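Local coordinates for protein DNA polymerase III subunit beta (Helicobacter pylori 26695, PDB 4S3I) that tethers DNA polymerases and other proteins to DNA as a dimeric, ring-shaped sliding clamp, giving them processivity, at residues Asn10-Ala15 and Lys75-Ile80; Ser82-Ser87 and Asn103-Lys108; Asp138-Ile143 and Ala157-Gln162; Thr169-Gly174 and Pro245-Ile250; Glu264-Ser269 and Lys325-Ala330. One frame throughout, in Å; residues are numbered along the deposited sequence.

Interaction 1. Residues Asn10-Ala15 and Lys75-Ile80; sequences NDLENA and KKFLDI
Leu12 and Phe77 meet at about a right angle, with both methyls of the leucine set against the far corner of the ring: CD1 lies 4.0 Å from Phe77 CZ and CD2 lies 4.1 Å from the same atom. The approach to the ring is oblique. It is made possible by Phe77 having CG anti to its backbone N (chi1 -162°), which swings the ring across to the other helix. A second crossing, again nearly perpendicular, pairs Leu78 CD1 with Glu13 CG at 4.0 Å; that methyl is also 4.0 Å from Glu13 O. The CA atoms of Glu13 and Leu78 are 6.4 Å apart, so these are two closely packed helices, the pair found in each domain of the clamp fold, where they line the inner surface of the ring. Leu16 extends the contact along helix 9-19, and Ile81 does so on helix 74-82. The Glu13 side chain meets Leu78 through its CG, and its extended chain carries the carboxylate on to salt bridges with Lys9 and Arg17.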
# COMPACT_ATOMS: atom_id res chain seq x y z
N ASN A 10 -25.25 -1.44 1.77
CA ASN A 10 -24.29 -0.45 1.31
C ASN A 10 -24.33 0.87 2.08
O ASN A 10 -23.29 1.49 2.32
CB ASN A 10 -24.43 -0.21 -0.20
CG ASN A 10 -24.12 -1.46 -1.00
OD1 ASN A 10 -23.01 -1.99 -0.96
ND2 ASN A 10 -25.12 -1.95 -1.74
N ASP A 11 -25.53 1.30 2.46
CA ASP A 11 -25.68 2.49 3.30
C ASP A 11 -24.97 2.26 4.63
O ASP A 11 -24.21 3.10 5.12
CB ASP A 11 -27.15 2.77 3.59
CG ASP A 11 -27.93 3.23 2.37
OD1 ASP A 11 -27.30 3.62 1.36
OD2 ASP A 11 -29.18 3.22 2.44
N LEU A 12 -25.24 1.11 5.22
CA LEU A 12 -24.67 0.77 6.52
C LEU A 12 -23.14 0.70 6.42
O LEU A 12 -22.42 1.33 7.21
CB LEU A 12 -25.26 -0.54 7.04
CG LEU A 12 -24.71 -1.09 8.36
CD1 LEU A 12 -24.96 -0.09 9.50
CD2 LEU A 12 -25.36 -2.43 8.67
N GLU A 13 -22.65 -0.05 5.43
CA GLU A 13 -21.20 -0.23 5.27
C GLU A 13 -20.50 1.12 5.11
O GLU A 13 -19.50 1.39 5.78
CB GLU A 13 -20.89 -1.14 4.08
CG GLU A 13 -19.39 -1.31 3.80
CD GLU A 13 -19.09 -2.40 2.76
OE1 GLU A 13 -17.90 -2.67 2.51
OE2 GLU A 13 -20.04 -2.99 2.20
N ASN A 14 -21.02 1.96 4.23
CA ASN A 14 -20.49 3.31 4.06
C ASN A 14 -20.46 4.11 5.36
O ASN A 14 -19.44 4.73 5.69
CB ASN A 14 -21.27 4.08 2.99
CG ASN A 14 -20.92 3.64 1.59
OD1 ASN A 14 -19.77 3.27 1.32
ND2 ASN A 14 -21.90 3.67 0.69
N ALA A 15 -21.56 4.09 6.10
CA ALA A 15 -21.59 4.80 7.37
C ALA A 15 -20.51 4.26 8.32
O ALA A 15 -19.80 5.03 8.98
CB ALA A 15 -22.98 4.73 8.01
N LYS A 75 -15.34 -1.93 14.78
CA LYS A 75 -14.46 -2.63 13.84
C LYS A 75 -15.05 -3.99 13.45
O LYS A 75 -15.09 -4.35 12.28
CB LYS A 75 -13.05 -2.80 14.42
CG LYS A 75 -12.11 -3.63 13.51
CD LYS A 75 -10.86 -4.09 14.28
CE LYS A 75 -9.81 -4.68 13.33
NZ LYS A 75 -10.30 -5.86 12.57
N LYS A 76 -15.52 -4.74 14.45
CA LYS A 76 -16.16 -6.03 14.18
C LYS A 76 -17.42 -5.84 13.34
O LYS A 76 -17.67 -6.62 12.42
CB LYS A 76 -16.49 -6.75 15.50
CG LYS A 76 -15.26 -7.17 16.31
CD LYS A 76 -15.64 -7.61 17.73
CE LYS A 76 -14.41 -7.87 18.59
NZ LYS A 76 -13.73 -9.15 18.24
N PHE A 77 -18.21 -4.82 13.67
CA PHE A 77 -19.44 -4.50 12.95
C PHE A 77 -19.13 -4.32 11.48
O PHE A 77 -19.76 -4.92 10.62
CB PHE A 77 -20.06 -3.20 13.52
CG PHE A 77 -21.52 -3.00 13.19
CD1 PHE A 77 -22.27 -3.99 12.58
CD2 PHE A 77 -22.14 -1.79 13.49
CE1 PHE A 77 -23.63 -3.79 12.27
CE2 PHE A 77 -23.50 -1.57 13.19
CZ PHE A 77 -24.24 -2.58 12.58
N LEU A 78 -18.13 -3.50 11.17
CA LEU A 78 -17.77 -3.28 9.77
C LEU A 78 -17.19 -4.55 9.14
O LEU A 78 -17.47 -4.85 7.97
CB LEU A 78 -16.80 -2.12 9.64
CG LEU A 78 -16.21 -1.92 8.25
CD1 LEU A 78 -17.31 -1.70 7.21
CD2 LEU A 78 -15.24 -0.76 8.25
N ASP A 79 -16.40 -5.30 9.90
CA ASP A 79 -15.81 -6.52 9.33
C ASP A 79 -16.91 -7.48 8.89
O ASP A 79 -16.83 -8.08 7.82
CB ASP A 79 -14.86 -7.20 10.33
CG ASP A 79 -13.51 -6.50 10.44
OD1 ASP A 79 -13.15 -5.76 9.50
OD2 ASP A 79 -12.81 -6.68 11.46
N ILE A 80 -17.95 -7.61 9.72
CA ILE A 80 -19.10 -8.45 9.38
C ILE A 80 -19.87 -7.93 8.16
O ILE A 80 -20.04 -8.65 7.18
CB ILE A 80 -20.08 -8.55 10.56
CG1 ILE A 80 -19.46 -9.35 11.71
CG2 ILE A 80 -21.40 -9.16 10.13
CD1 ILE A 80 -20.31 -9.33 12.98

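Interaction 2. Residues Ser82-Ser87 and Asn103-Lys108; sequences SCLKDS and NKSSFK
Next to the subunit interface of the clamp, Leu84 packs on Ser105 and Phe107 of the edge strand 105-110. Residues Ser106 to Lys108 pair antiparallel with a strand of the second subunit, so the sheet continues into the next protomer. Leu84 lies in the loop that leaves helix 74-82, and one methyl does all its work across the contact: CD2 is 3.9 Å from Phe107 CE1 and 4.0 Å from Phe107 CZ. It reaches the ring at the edge, close to the ring plane, as the two side chains lie alongside each other, pointing opposite ways. Leu84 CD2 is also 4.0 Å from Ser105 CB. With Leu84 CG anti to the carbonyl carbon (chi1 -75°), the branch is directed at the strand. Ser105 presents its carbon to Leu84; its OG is hydrogen-bonded to Thr304 of the second subunit, whose Leu272 also packs on Ser105 and Phe107. Gln102 ties the loop to the neighbouring strand 97-102, binding Lys85 N and Ser87 O. Between those two bonds Asp86 centres an inverse gamma turn, closed by a weak bond of 3.1 Å from Ser87 N to Lys85 O.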
# COMPACT_ATOMS: atom_id res chain seq x y z
N SER A 82 -19.07 -5.90 5.76
CA SER A 82 -18.33 -5.87 4.50
C SER A 82 -18.27 -7.26 3.85
O SER A 82 -18.01 -7.39 2.65
CB SER A 82 -16.92 -5.31 4.71
OG SER A 82 -16.15 -6.15 5.56
N CYS A 83 -18.53 -8.30 4.63
CA CYS A 83 -18.49 -9.66 4.10
C CYS A 83 -19.87 -10.20 3.71
O CYS A 83 -19.98 -11.33 3.26
CB CYS A 83 -17.83 -10.61 5.11
SG CYS A 83 -16.03 -10.43 5.15
N LEU A 84 -20.90 -9.38 3.87
CA LEU A 84 -22.27 -9.83 3.62
C LEU A 84 -22.69 -9.62 2.17
O LEU A 84 -21.92 -9.09 1.36
CB LEU A 84 -23.25 -9.13 4.57
CG LEU A 84 -23.19 -9.68 5.99
CD1 LEU A 84 -24.12 -8.91 6.92
CD2 LEU A 84 -23.56 -11.16 5.98
N LYS A 85 -23.89 -10.07 1.82
CA LYS A 85 -24.38 -9.89 0.46
C LYS A 85 -24.93 -8.47 0.30
O LYS A 85 -25.09 -7.75 1.28
CB LYS A 85 -25.47 -10.93 0.13
CG LYS A 85 -24.99 -12.38 0.16
CD LYS A 85 -26.08 -13.35 -0.30
CE LYS A 85 -25.62 -14.81 -0.20
NZ LYS A 85 -24.33 -15.03 -0.92
N ASP A 86 -25.22 -8.08 -0.93
CA ASP A 86 -25.86 -6.80 -1.19
C ASP A 86 -27.37 -6.98 -1.14
O ASP A 86 -28.06 -6.86 -2.16
CB ASP A 86 -25.41 -6.21 -2.53
CG ASP A 86 -23.95 -5.78 -2.52
OD1 ASP A 86 -23.56 -5.01 -1.61
OD2 ASP A 86 -23.19 -6.22 -3.41
N SER A 87 -27.86 -7.30 0.05
CA SER A 87 -29.29 -7.36 0.34
C SER A 87 -29.50 -6.77 1.74
O SER A 87 -28.53 -6.61 2.50
CB SER A 87 -29.81 -8.81 0.27
OG SER A 87 -29.27 -9.61 1.31
N ASN A 103 -30.66 -13.13 5.69
CA ASN A 103 -31.06 -14.43 5.14
C ASN A 103 -30.49 -15.59 5.93
O ASN A 103 -30.89 -15.81 7.07
CB ASN A 103 -30.69 -14.55 3.66
CG ASN A 103 -31.32 -15.77 3.00
OD1 ASN A 103 -32.22 -16.41 3.57
ND2 ASN A 103 -30.86 -16.10 1.80
N LYS A 104 -29.55 -16.33 5.34
CA LYS A 104 -28.97 -17.50 6.00
C LYS A 104 -27.89 -17.15 7.03
O LYS A 104 -27.49 -17.98 7.83
CB LYS A 104 -28.41 -18.48 4.97
CG LYS A 104 -29.40 -18.91 3.90
CD LYS A 104 -29.83 -20.36 4.07
CE LYS A 104 -29.72 -21.13 2.75
NZ LYS A 104 -30.64 -20.64 1.69
N SER A 105 -27.41 -15.90 7.00
CA SER A 105 -26.33 -15.48 7.87
C SER A 105 -26.85 -14.78 9.11
O SER A 105 -27.80 -13.99 9.04
CB SER A 105 -25.37 -14.56 7.13
OG SER A 105 -24.90 -15.18 5.95
N SER A 106 -26.23 -15.06 10.25
CA SER A 106 -26.62 -14.39 11.50
C SER A 106 -25.45 -14.23 12.46
O SER A 106 -24.60 -15.11 12.57
CB SER A 106 -27.77 -15.12 12.18
OG SER A 106 -27.37 -16.38 12.65
N PHE A 107 -25.41 -13.11 13.18
CA PHE A 107 -24.30 -12.84 14.07
C PHE A 107 -24.80 -12.25 15.36
O PHE A 107 -25.88 -11.66 15.40
CB PHE A 107 -23.34 -11.83 13.45
CG PHE A 107 -22.96 -12.13 12.04
CD1 PHE A 107 -23.84 -11.87 11.00
CD2 PHE A 107 -21.72 -12.67 11.75
CE1 PHE A 107 -23.49 -12.16 9.70
CE2 PHE A 107 -21.36 -12.95 10.46
CZ PHE A 107 -22.25 -12.69 9.43
N LYS A 108 -23.99 -12.38 16.41
CA LYS A 108 -24.27 -11.70 17.67
C LYS A 108 -23.01 -10.99 18.17
O LYS A 108 -21.91 -11.54 18.09
CB LYS A 108 -24.78 -12.69 18.71
CG LYS A 108 -26.21 -13.16 18.47
CD LYS A 108 -26.70 -14.05 19.60
CE LYS A 108 -25.73 -15.20 19.89
NZ LYS A 108 -25.73 -16.29 18.87

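Interaction 3. Residues Asp138-Ile143 and Ala157-Gln162; sequences DAFKKI and AGILMQ
Ile159 CD1 fits the notch between Phe140 and Ile143, which project one helical turn apart, and so joins helix 135-143 to strand 158-164 in the helix-on-sheet layer of the middle clamp domain. The axes of the short segments 138-143 and 158-162 approach to 10.4 Å and run at 143°, nearer antiparallel than perpendicular. Ile159 CD1 is held on two sides, 3.7 Å from Phe140 CD1 and 3.8 Å from Ile143 CG2, and it comes to the ring obliquely. Its CG1, anti to the backbone N (chi1 -172°), carries CD1 out toward the helix. Met161, the next inward residue, brings its sulfur to the rim of the same ring through CG anti to the carbonyl carbon (chi1 -65°) and an extended chi2; chi3 only sets Met161 CE, 4.1 Å from Phe140 CZ. Met161 SD is 3.6 Å from Phe140 CZ and 5.0 Å from the ring centroid, in the ring plane, which makes it an edge-on Met-aromatic contact. Helix 203-212 and Val172 of the adjacent strand also pack on Phe140. On the helix itself Lys142 NZ bridges to Asp138 OD2 at 2.8 Å; Ala365 adds a backbone hydrogen bond to each of these two atoms.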
# COMPACT_ATOMS: atom_id res chain seq x y z
N ASP A 138 -10.24 22.87 0.04
CA ASP A 138 -9.12 23.04 -0.89
C ASP A 138 -7.96 23.68 -0.13
O ASP A 138 -6.82 23.22 -0.21
CB ASP A 138 -9.55 23.92 -2.06
CG ASP A 138 -8.49 23.98 -3.17
OD1 ASP A 138 -7.98 22.91 -3.55
OD2 ASP A 138 -8.18 25.09 -3.65
N ALA A 139 -8.25 24.73 0.63
CA ALA A 139 -7.25 25.36 1.48
C ALA A 139 -6.68 24.36 2.48
O ALA A 139 -5.47 24.30 2.69
CB ALA A 139 -7.86 26.58 2.20
N PHE A 140 -7.55 23.58 3.12
CA PHE A 140 -7.11 22.60 4.11
C PHE A 140 -6.17 21.57 3.47
O PHE A 140 -5.11 21.25 4.00
CB PHE A 140 -8.32 21.86 4.73
CG PHE A 140 -9.09 22.67 5.74
CD1 PHE A 140 -8.63 23.92 6.15
CD2 PHE A 140 -10.26 22.17 6.29
CE1 PHE A 140 -9.35 24.67 7.08
CE2 PHE A 140 -10.98 22.91 7.22
CZ PHE A 140 -10.52 24.16 7.62
N LYS A 141 -6.57 21.05 2.32
CA LYS A 141 -5.77 20.00 1.68
C LYS A 141 -4.42 20.55 1.22
O LYS A 141 -3.40 19.85 1.23
CB LYS A 141 -6.53 19.39 0.50
CG LYS A 141 -5.87 18.16 -0.09
CD LYS A 141 -6.36 17.89 -1.52
CE LYS A 141 -5.68 16.66 -2.11
NZ LYS A 141 -5.76 16.59 -3.60
N LYS A 142 -4.40 21.82 0.82
CA LYS A 142 -3.19 22.40 0.26
C LYS A 142 -2.19 22.75 1.35
O LYS A 142 -0.98 22.71 1.14
CB LYS A 142 -3.52 23.62 -0.61
CG LYS A 142 -4.03 23.25 -1.99
CD LYS A 142 -4.53 24.47 -2.78
CE LYS A 142 -4.92 24.08 -4.21
NZ LYS A 142 -5.68 25.20 -4.86
N ILE A 143 -2.70 23.05 2.52
CA ILE A 143 -1.86 23.54 3.61
C ILE A 143 -1.42 22.42 4.55
O ILE A 143 -0.36 22.49 5.17
CB ILE A 143 -2.61 24.67 4.37
CG1 ILE A 143 -2.77 25.87 3.44
CG2 ILE A 143 -1.91 25.08 5.66
CD1 ILE A 143 -3.47 27.06 4.08
N ALA A 157 0.60 22.87 16.00
CA ALA A 157 0.17 21.51 15.70
C ALA A 157 -1.22 21.50 15.05
O ALA A 157 -1.84 20.45 14.89
CB ALA A 157 0.18 20.64 16.96
N GLY A 158 -1.71 22.68 14.67
CA GLY A 158 -3.01 22.77 14.04
C GLY A 158 -3.05 23.77 12.90
O GLY A 158 -2.05 24.44 12.63
N ILE A 159 -4.20 23.87 12.25
CA ILE A 159 -4.39 24.86 11.20
C ILE A 159 -5.18 26.04 11.73
O ILE A 159 -6.18 25.88 12.46
CB ILE A 159 -5.06 24.24 9.96
CG1 ILE A 159 -5.08 25.23 8.79
CG2 ILE A 159 -6.46 23.74 10.29
CD1 ILE A 159 -5.22 24.54 7.45
N LEU A 160 -4.72 27.24 11.41
CA LEU A 160 -5.38 28.46 11.87
C LEU A 160 -6.53 28.86 10.94
O LEU A 160 -6.35 28.92 9.73
CB LEU A 160 -4.40 29.62 11.98
CG LEU A 160 -5.05 30.99 12.18
CD1 LEU A 160 -5.82 31.06 13.51
CD2 LEU A 160 -4.03 32.12 12.09
N MET A 161 -7.69 29.14 11.52
CA MET A 161 -8.78 29.79 10.78
C MET A 161 -9.05 31.13 11.44
O MET A 161 -9.54 31.19 12.57
CB MET A 161 -10.05 28.94 10.78
CG MET A 161 -9.89 27.62 10.03
SD MET A 161 -11.33 26.56 10.24
CE MET A 161 -12.52 27.38 9.16
N GLN A 162 -8.70 32.21 10.74
CA GLN A 162 -8.88 33.55 11.28
C GLN A 162 -10.04 34.24 10.58
O GLN A 162 -10.00 34.46 9.36
CB GLN A 162 -7.60 34.36 11.11
CG GLN A 162 -7.55 35.67 11.89
CD GLN A 162 -6.15 36.28 11.88
OE1 GLN A 162 -5.37 36.10 12.82
NE2 GLN A 162 -5.82 36.99 10.80

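Interaction 4. Residues Thr169-Gly174 and Pro245-Ile250; sequences TLSVVG and PDYQKI
Over one face of the Tyr247 ring lies Val173 CG2, 3.9 Å from the centroid and 30° off the ring normal, a CH-pi contact that seats the connection between the middle and C-terminal clamp domains on the strand 169-175. Val173 CG2 stands nearest one side of the ring, 3.5 Å from Tyr247 CE1 and 3.6 Å from Tyr247 CD1. The other branch, Val173 CG1, is 4.1 Å from Tyr247 CB, so the valine straddles the root of the tyrosine as well as its ring. Tyr247 takes the crowded position, with CG between the backbone N and the carbonyl carbon (chi1 80°), and this lays the ring along the sheet. The ring of Tyr182, on the next strand 179-185, also meets it, the two planes inclined to each other, and Leu180 and Gln184 of that strand touch it too. At the hydroxyl end Ser171 OG comes only to 4.1 Å from Tyr247 OH, a distance of mere proximity; the serine has a weak hydrogen bond to Gln184. In beta clamps the pocket for partner proteins lies between the middle and C-terminal domains, and segment 245-250 probably runs beside it. Within the segment Ile250 N bonds to Tyr247 O at 3.2 Å, while Lys249 NZ meets Asp246 OD2 at 3.0 Å from above the carboxylate plane, 43° out of it.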
# COMPACT_ATOMS: atom_id res chain seq x y z
N THR A 169 -13.57 38.14 5.45
CA THR A 169 -12.47 37.32 4.97
C THR A 169 -12.09 36.29 6.02
O THR A 169 -12.07 36.58 7.22
CB THR A 169 -11.21 38.14 4.56
OG1 THR A 169 -10.52 38.59 5.73
CG2 THR A 169 -11.59 39.32 3.68
N LEU A 170 -11.79 35.09 5.54
CA LEU A 170 -11.30 34.03 6.39
C LEU A 170 -9.89 33.71 5.93
O LEU A 170 -9.67 33.38 4.75
CB LEU A 170 -12.19 32.80 6.26
CG LEU A 170 -11.65 31.48 6.83
CD1 LEU A 170 -11.42 31.62 8.34
CD2 LEU A 170 -12.63 30.36 6.54
N SER A 171 -8.93 33.82 6.84
CA SER A 171 -7.55 33.45 6.51
C SER A 171 -7.26 32.07 7.08
O SER A 171 -7.65 31.74 8.20
CB SER A 171 -6.56 34.47 7.06
OG SER A 171 -6.87 35.77 6.59
N VAL A 172 -6.55 31.27 6.29
CA VAL A 172 -6.21 29.90 6.65
C VAL A 172 -4.70 29.79 6.56
O VAL A 172 -4.11 30.12 5.52
CB VAL A 172 -6.92 28.89 5.74
CG1 VAL A 172 -6.62 27.49 6.16
CG2 VAL A 172 -8.43 29.12 5.74
N VAL A 173 -4.07 29.36 7.65
CA VAL A 173 -2.61 29.38 7.78
C VAL A 173 -2.08 28.12 8.45
O VAL A 173 -2.63 27.67 9.47
CB VAL A 173 -2.13 30.57 8.64
CG1 VAL A 173 -0.62 30.70 8.60
CG2 VAL A 173 -2.78 31.88 8.19
N GLY A 174 -1.02 27.54 7.89
CA GLY A 174 -0.30 26.47 8.55
C GLY A 174 1.18 26.82 8.54
O GLY A 174 1.66 27.45 7.60
N PRO A 245 0.82 32.43 16.29
CA PRO A 245 1.68 33.59 15.99
C PRO A 245 1.12 34.41 14.83
O PRO A 245 0.56 33.81 13.91
CB PRO A 245 3.01 32.95 15.57
CG PRO A 245 2.63 31.54 15.10
CD PRO A 245 1.50 31.15 16.01
N ASP A 246 1.24 35.73 14.86
CA ASP A 246 0.79 36.50 13.71
C ASP A 246 1.73 36.30 12.52
O ASP A 246 2.88 36.74 12.54
CB ASP A 246 0.59 37.98 14.02
CG ASP A 246 -0.29 38.68 12.98
OD1 ASP A 246 -0.83 37.98 12.09
OD2 ASP A 246 -0.45 39.92 13.06
N TYR A 247 1.22 35.62 11.50
CA TYR A 247 2.02 35.32 10.33
C TYR A 247 2.31 36.57 9.50
O TYR A 247 3.27 36.61 8.74
CB TYR A 247 1.32 34.26 9.48
CG TYR A 247 0.21 34.78 8.58
CD1 TYR A 247 -1.10 34.90 9.05
CD2 TYR A 247 0.47 35.13 7.26
CE1 TYR A 247 -2.11 35.36 8.24
CE2 TYR A 247 -0.54 35.60 6.44
CZ TYR A 247 -1.82 35.71 6.93
OH TYR A 247 -2.82 36.18 6.11
N GLN A 248 1.47 37.59 9.66
CA GLN A 248 1.61 38.81 8.87
C GLN A 248 2.91 39.53 9.17
O GLN A 248 3.51 40.14 8.28
CB GLN A 248 0.44 39.75 9.12
CG GLN A 248 -0.08 40.41 7.87
CD GLN A 248 -0.86 39.44 7.00
OE1 GLN A 248 -1.60 38.60 7.51
NE2 GLN A 248 -0.68 39.55 5.68
N LYS A 249 3.36 39.43 10.42
CA LYS A 249 4.56 40.13 10.88
C LYS A 249 5.85 39.52 10.33
O LYS A 249 6.91 40.15 10.39
CB LYS A 249 4.59 40.15 12.42
CG LYS A 249 3.23 40.37 13.09
CD LYS A 249 2.88 41.86 13.23
CE LYS A 249 2.31 42.47 11.95
NZ LYS A 249 0.82 42.41 11.85
N ILE A 250 5.75 38.31 9.78
CA ILE A 250 6.91 37.59 9.26
C ILE A 250 7.03 37.69 7.74
O ILE A 250 8.11 37.50 7.19
CB ILE A 250 6.85 36.10 9.65
CG1 ILE A 250 5.88 35.89 10.81
CG2 ILE A 250 8.25 35.58 9.98
CD1 ILE A 250 6.01 34.55 11.53

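Interaction 5. Residues Glu264-Ser269 and Lys325-Ala330; sequences EEFKES and KFFLEA
Glu265 O, just ahead of the Phe266 and Lys267 that pack on Phe327 and Leu328, is gripped twice by Ser269: the backbone N and the side-chain OG each donate at 2.9 Å, one from above and one from below the carbonyl plane. The OG bond has a C=O...donor angle of 148°, and it satisfies the hydroxyl of a buried serine within its own helix. This helix, 263-273, lies against helix 324-332 as the helix pair of the C-terminal clamp domain, and the CA atoms of Lys267 and Leu328 come within 6.0 Å. Leu328 CD2 fits closely against the opposing backbone, 3.6 Å from Lys267 CA and 3.7 Å from Lys267 O. Its CG stands anti to the carbonyl carbon (chi1 -77°), which brings the branch across the gap, and the methylenes of Lys267 lie beside it. Deeper in, Phe266 CD2 is 4.1 Å from Phe327 CE1, each ring meeting the other aslant. Phe266 makes edge-to-face contacts with Phe291 and Phe339, while Phe327 packs on Phe350 and Ile352 of strand 350-354. Glu268, whose CB points away from helix 324-332, forms a salt bridge with Lys85 of the second subunit. The extended Lys267 chain ends in a salt bridge of 3.2 Å from NZ to Glu264 OE2, on the syn side of that oxygen and 21° out of the carboxylate plane.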
# COMPACT_ATOMS: atom_id res chain seq x y z
N GLU A 264 5.59 22.59 -13.74
CA GLU A 264 5.89 21.18 -13.97
C GLU A 264 7.36 20.95 -14.32
O GLU A 264 7.95 19.95 -13.91
CB GLU A 264 4.97 20.58 -15.05
CG GLU A 264 3.51 20.43 -14.62
CD GLU A 264 3.32 19.64 -13.31
OE1 GLU A 264 3.99 18.61 -13.11
OE2 GLU A 264 2.49 20.05 -12.47
N GLU A 265 7.96 21.88 -15.07
CA GLU A 265 9.40 21.77 -15.33
C GLU A 265 10.22 21.85 -14.05
O GLU A 265 11.18 21.10 -13.87
CB GLU A 265 9.87 22.86 -16.30
CG GLU A 265 9.55 22.58 -17.76
CD GLU A 265 10.26 23.55 -18.69
OE1 GLU A 265 10.36 24.75 -18.33
OE2 GLU A 265 10.72 23.11 -19.77
N PHE A 266 9.85 22.77 -13.18
CA PHE A 266 10.53 22.84 -11.89
C PHE A 266 10.32 21.59 -11.02
O PHE A 266 11.27 21.12 -10.40
CB PHE A 266 10.16 24.14 -11.13
CG PHE A 266 11.09 25.28 -11.43
CD1 PHE A 266 11.15 25.83 -12.71
CD2 PHE A 266 11.95 25.76 -10.46
CE1 PHE A 266 12.06 26.87 -13.01
CE2 PHE A 266 12.85 26.79 -10.75
CZ PHE A 266 12.90 27.34 -12.03
N LYS A 267 9.09 21.08 -10.96
CA LYS A 267 8.82 19.84 -10.21
C LYS A 267 9.72 18.73 -10.74
O LYS A 267 10.35 18.02 -9.99
CB LYS A 267 7.35 19.40 -10.35
CG LYS A 267 6.32 20.15 -9.51
CD LYS A 267 4.92 19.55 -9.78
CE LYS A 267 3.82 20.24 -8.99
NZ LYS A 267 2.49 19.61 -9.26
N GLU A 268 9.76 18.60 -12.07
CA GLU A 268 10.48 17.50 -12.70
C GLU A 268 11.98 17.62 -12.43
O GLU A 268 12.67 16.64 -12.13
CB GLU A 268 10.17 17.50 -14.20
CG GLU A 268 10.67 16.31 -14.97
CD GLU A 268 10.41 16.45 -16.47
OE1 GLU A 268 10.81 15.54 -17.23
OE2 GLU A 268 9.80 17.48 -16.88
N SER A 269 12.49 18.85 -12.49
CA SER A 269 13.92 19.10 -12.31
C SER A 269 14.34 18.89 -10.86
O SER A 269 15.40 18.31 -10.59
CB SER A 269 14.26 20.52 -12.78
OG SER A 269 14.05 20.63 -14.18
N LYS A 325 12.13 19.01 -0.90
CA LYS A 325 10.78 18.63 -0.48
C LYS A 325 9.88 19.84 -0.23
O LYS A 325 8.72 19.84 -0.64
CB LYS A 325 10.85 17.76 0.79
CG LYS A 325 9.50 17.52 1.46
CD LYS A 325 9.72 16.99 2.89
CE LYS A 325 8.42 16.61 3.57
NZ LYS A 325 8.65 16.29 5.01
N PHE A 326 10.39 20.87 0.43
CA PHE A 326 9.53 22.04 0.69
C PHE A 326 9.14 22.70 -0.62
O PHE A 326 7.98 23.07 -0.83
CB PHE A 326 10.22 23.07 1.59
CG PHE A 326 10.54 22.57 2.98
CD1 PHE A 326 10.10 21.33 3.42
CD2 PHE A 326 11.30 23.36 3.83
CE1 PHE A 326 10.41 20.88 4.70
CE2 PHE A 326 11.61 22.92 5.11
CZ PHE A 326 11.17 21.68 5.54
N PHE A 327 10.12 22.86 -1.50
CA PHE A 327 9.87 23.52 -2.77
C PHE A 327 8.82 22.73 -3.54
O PHE A 327 7.87 23.30 -4.10
CB PHE A 327 11.17 23.62 -3.58
CG PHE A 327 11.22 24.78 -4.53
CD1 PHE A 327 10.48 24.77 -5.71
CD2 PHE A 327 12.01 25.90 -4.24
CE1 PHE A 327 10.53 25.85 -6.62
CE2 PHE A 327 12.06 26.99 -5.13
CZ PHE A 327 11.32 26.96 -6.33
N LEU A 328 8.98 21.41 -3.57
CA LEU A 328 8.02 20.58 -4.29
C LEU A 328 6.64 20.70 -3.69
O LEU A 328 5.64 20.83 -4.40
CB LEU A 328 8.46 19.11 -4.29
CG LEU A 328 9.56 18.74 -5.26
CD1 LEU A 328 9.99 17.28 -5.07
CD2 LEU A 328 9.10 19.00 -6.69
N GLU A 329 6.56 20.66 -2.36
CA GLU A 329 5.26 20.76 -1.73
C GLU A 329 4.61 22.11 -2.01
O GLU A 329 3.41 22.19 -2.22
CB GLU A 329 5.34 20.43 -0.22
CG GLU A 329 5.73 18.96 0.01
CD GLU A 329 5.60 18.51 1.46
OE1 GLU A 329 5.37 17.31 1.68
OE2 GLU A 329 5.76 19.35 2.38
N ALA A 330 5.41 23.17 -2.04
CA ALA A 330 4.85 24.50 -2.36
C ALA A 330 4.27 24.52 -3.77
O ALA A 330 3.23 25.13 -4.02
CB ALA A 330 5.90 25.58 -2.17

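How the interactions relate
Interactions 1 and 5 are the same kind of joint, a helix pair, in the N-terminal and C-terminal domains, about 40 Å apart between centres. Interaction 2 shares its surroundings with interaction 1, since Ile80 CG2 packs 3.7 Å from Phe107 CE1, and both touch the second subunit. Interactions 3 and 4 lie on neighbouring strands of one sheet, joined where Leu160 N meets Val173 O at 2.9 Å. The touching residues of interactions 2, 3 and 4 are all buried, and those of interaction 1 all but Glu13; interaction 5 is only partly buried, with Lys267 and Leu328 partly exposed. In chemistry, interaction 3 uses sulfur and methyls at a phenylalanine, interaction 4 a tyrosine face.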